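Local coordinates for protein peroxisomal acyl-CoA oxidase 1A (Solanum lycopersicum, PDB 2FON) that probably oxidises acyl-CoA esters with FAD as cofactor, as acyl-CoA oxidases of peroxisomal beta-oxidation do, at residues K585-G588 against D589-T593. Numbering follows the deposited sequence.
Sequences KHQG and DFLGT
Gly588 O accepts a hydrogen bond from Gly592 N at 2.8 Å, with an N-H...O angle of 166°. One residue earlier, Gln587 O takes Leu591 N at 3.2 Å. The same oxygen also receives a weak bond from Phe590 N. His586 has left helical geometry after helix 567-585, yet its O receives a weak bond from Asp589 N at 2.8 Å. The two i to i+4 bonds, from Leu591 and Gly592, are those of a short helix, 587-592, that follows helix 567-585 in sequence after the break at His586.

The His586 ring runs alongside the Asp589 carboxylate, both side chains heading in one direction. Their ring and carboxylate planes are 26° apart. Asp589 CG sits beside its own backbone N (chi1 -65°), which brings OD2 to 3.6 Å from His586 CB and 3.7 Å from His586 CD2. The main partner of this carboxylate is Arg509 on helix 499-521, a salt bridge through OD2. The Phe590 ring turns CD1 to 3.5 Å from His586 O and meets Phe506 edge-to-face. On another side of the turn, the Gln587 and Leu591 side chains pass each other at a slant, with Gln587 OE1 close to Leu591 CD1. Leu591 also packs on Gly588 of the second subunit.

The contact is a surface helical turn of the C-terminal acyl-CoA oxidase region, away from the FAD site. Main-chain bonds hold the turn, while Asp589 and Phe590 tie it to helix 499-521. With Arg509 so near, the Asp589 carboxylate is probably ionised.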
ATOM      1  N   LYS B 585      -9.970  14.296  -9.205  1.00 68.13           N
ATOM      2  CA  LYS B 585      -8.792  14.045  -8.470  1.00 68.10           C
ATOM      3  C   LYS B 585      -7.720  15.053  -8.887  1.00 68.90           C
ATOM      4  O   LYS B 585      -7.012  15.618  -8.052  1.00 68.70           O
ATOM      5  CB  LYS B 585      -8.388  12.617  -8.800  1.00 69.24           C
ATOM      6  CG  LYS B 585      -6.940  12.241  -8.633  1.00 67.83           C
ATOM      7  CD  LYS B 585      -6.790  11.318  -7.551  1.00 69.88           C
ATOM      8  CE  LYS B 585      -5.386  10.876  -7.364  1.00 70.32           C
ATOM      9  NZ  LYS B 585      -5.370   9.492  -7.851  1.00 74.44           N
ATOM     10  N   HIS B 586      -7.610  15.285 -10.191  1.00 69.13           N
ATOM     11  CA  HIS B 586      -6.598  16.147 -10.720  1.00 68.60           C
ATOM     12  C   HIS B 586      -7.296  17.449 -11.129  1.00 68.80           C
ATOM     13  O   HIS B 586      -6.929  18.130 -12.113  1.00 69.03           O
ATOM     14  CB  HIS B 586      -5.943  15.473 -11.914  1.00 69.01           C
ATOM     15  CG  HIS B 586      -4.931  14.419 -11.566  1.00 71.04           C
ATOM     16  ND1 HIS B 586      -5.207  13.068 -11.622  1.00 72.29           N
ATOM     17  CD2 HIS B 586      -3.620  14.514 -11.231  1.00 73.34           C
ATOM     18  CE1 HIS B 586      -4.127  12.378 -11.289  1.00 69.45           C
ATOM     19  NE2 HIS B 586      -3.158  13.234 -11.026  1.00 68.57           N
ATOM     20  N   GLN B 587      -8.307  17.840 -10.370  1.00 68.55           N
ATOM     21  CA  GLN B 587      -9.076  19.015 -10.787  1.00 68.94           C
ATOM     22  C   GLN B 587      -8.269  20.277 -11.062  1.00 68.46           C
ATOM     23  O   GLN B 587      -8.645  21.091 -11.878  1.00 68.28           O
ATOM     24  CB  GLN B 587     -10.187  19.321  -9.818  1.00 69.03           C
ATOM     25  CG  GLN B 587     -11.500  19.367 -10.526  1.00 71.50           C
ATOM     26  CD  GLN B 587     -12.455  20.263  -9.846  1.00 75.21           C
ATOM     27  OE1 GLN B 587     -12.047  21.230  -9.227  1.00 77.67           O
ATOM     28  NE2 GLN B 587     -13.743  19.945  -9.926  1.00 78.74           N
ATOM     29  N   GLY B 588      -7.149  20.448 -10.390  1.00 68.65           N
ATOM     30  CA  GLY B 588      -6.387  21.643 -10.647  1.00 68.56           C
ATOM     31  C   GLY B 588      -5.906  21.639 -12.076  1.00 68.47           C
ATOM     32  O   GLY B 588      -5.899  22.672 -12.729  1.00 67.83           O
ATOM     33  N   ASP B 589      -5.510  20.472 -12.581  1.00 68.50           N
ATOM     34  CA  ASP B 589      -5.027  20.452 -13.943  1.00 68.95           C
ATOM     35  C   ASP B 589      -5.995  21.174 -14.871  1.00 67.93           C
ATOM     36  O   ASP B 589      -5.575  22.004 -15.627  1.00 69.53           O
ATOM     37  CB  ASP B 589      -4.722  19.045 -14.437  1.00 70.11           C
ATOM     38  CG  ASP B 589      -3.567  18.397 -13.689  1.00 73.32           C
ATOM     39  OD1 ASP B 589      -2.868  19.132 -12.919  1.00 74.87           O
ATOM     40  OD2 ASP B 589      -3.388  17.144 -13.851  1.00 76.57           O
ATOM     41  N   PHE B 590      -7.285  20.945 -14.775  1.00 66.23           N
ATOM     42  CA  PHE B 590      -8.171  21.552 -15.741  1.00 64.78           C
ATOM     43  C   PHE B 590      -8.563  22.980 -15.405  1.00 64.88           C
ATOM     44  O   PHE B 590      -8.929  23.740 -16.302  1.00 64.85           O
ATOM     45  CB  PHE B 590      -9.423  20.719 -15.943  1.00 64.17           C
ATOM     46  CG  PHE B 590      -9.177  19.248 -16.081  1.00 63.62           C
ATOM     47  CD1 PHE B 590      -8.913  18.451 -14.950  1.00 62.91           C
ATOM     48  CD2 PHE B 590      -9.277  18.640 -17.320  1.00 62.00           C
ATOM     49  CE1 PHE B 590      -8.691  17.115 -15.083  1.00 62.46           C
ATOM     50  CE2 PHE B 590      -9.100  17.272 -17.449  1.00 61.90           C
ATOM     51  CZ  PHE B 590      -8.800  16.511 -16.344  1.00 62.21           C
ATOM     52  N   LEU B 591      -8.525  23.356 -14.125  1.00 65.36           N
ATOM     53  CA  LEU B 591      -8.868  24.747 -13.717  1.00 65.15           C
ATOM     54  C   LEU B 591      -7.727  25.714 -13.934  1.00 66.10           C
ATOM     55  O   LEU B 591      -7.962  26.884 -14.230  1.00 66.37           O
ATOM     56  CB  LEU B 591      -9.299  24.823 -12.263  1.00 64.21           C
ATOM     57  CG  LEU B 591     -10.582  24.078 -11.861  1.00 64.18           C
ATOM     58  CD1 LEU B 591     -10.539  23.745 -10.345  1.00 61.95           C
ATOM     59  CD2 LEU B 591     -11.885  24.846 -12.237  1.00 60.81           C
ATOM     60  N   GLY B 592      -6.498  25.209 -13.787  1.00 67.81           N
ATOM     61  CA  GLY B 592      -5.252  25.951 -14.040  1.00 69.37           C
ATOM     62  C   GLY B 592      -5.338  26.687 -15.366  1.00 70.55           C
ATOM     63  O   GLY B 592      -5.964  27.767 -15.461  1.00 70.65           O
ATOM     64  N   THR B 593      -4.675  26.120 -16.368  1.00 70.94           N
ATOM     65  CA  THR B 593      -4.881  26.417 -17.782  1.00 71.17           C
ATOM     66  C   THR B 593      -6.103  27.285 -18.165  1.00 71.66           C
ATOM     67  O   THR B 593      -6.047  28.099 -19.113  1.00 72.44           O
ATOM     68  CB  THR B 593      -5.202  25.120 -18.459  1.00 72.17           C
ATOM     69  OG1 THR B 593      -6.638  25.001 -18.485  1.00 73.42           O
ATOM     70  CG2 THR B 593      -4.542  23.895 -17.726  1.00 67.85           C
TER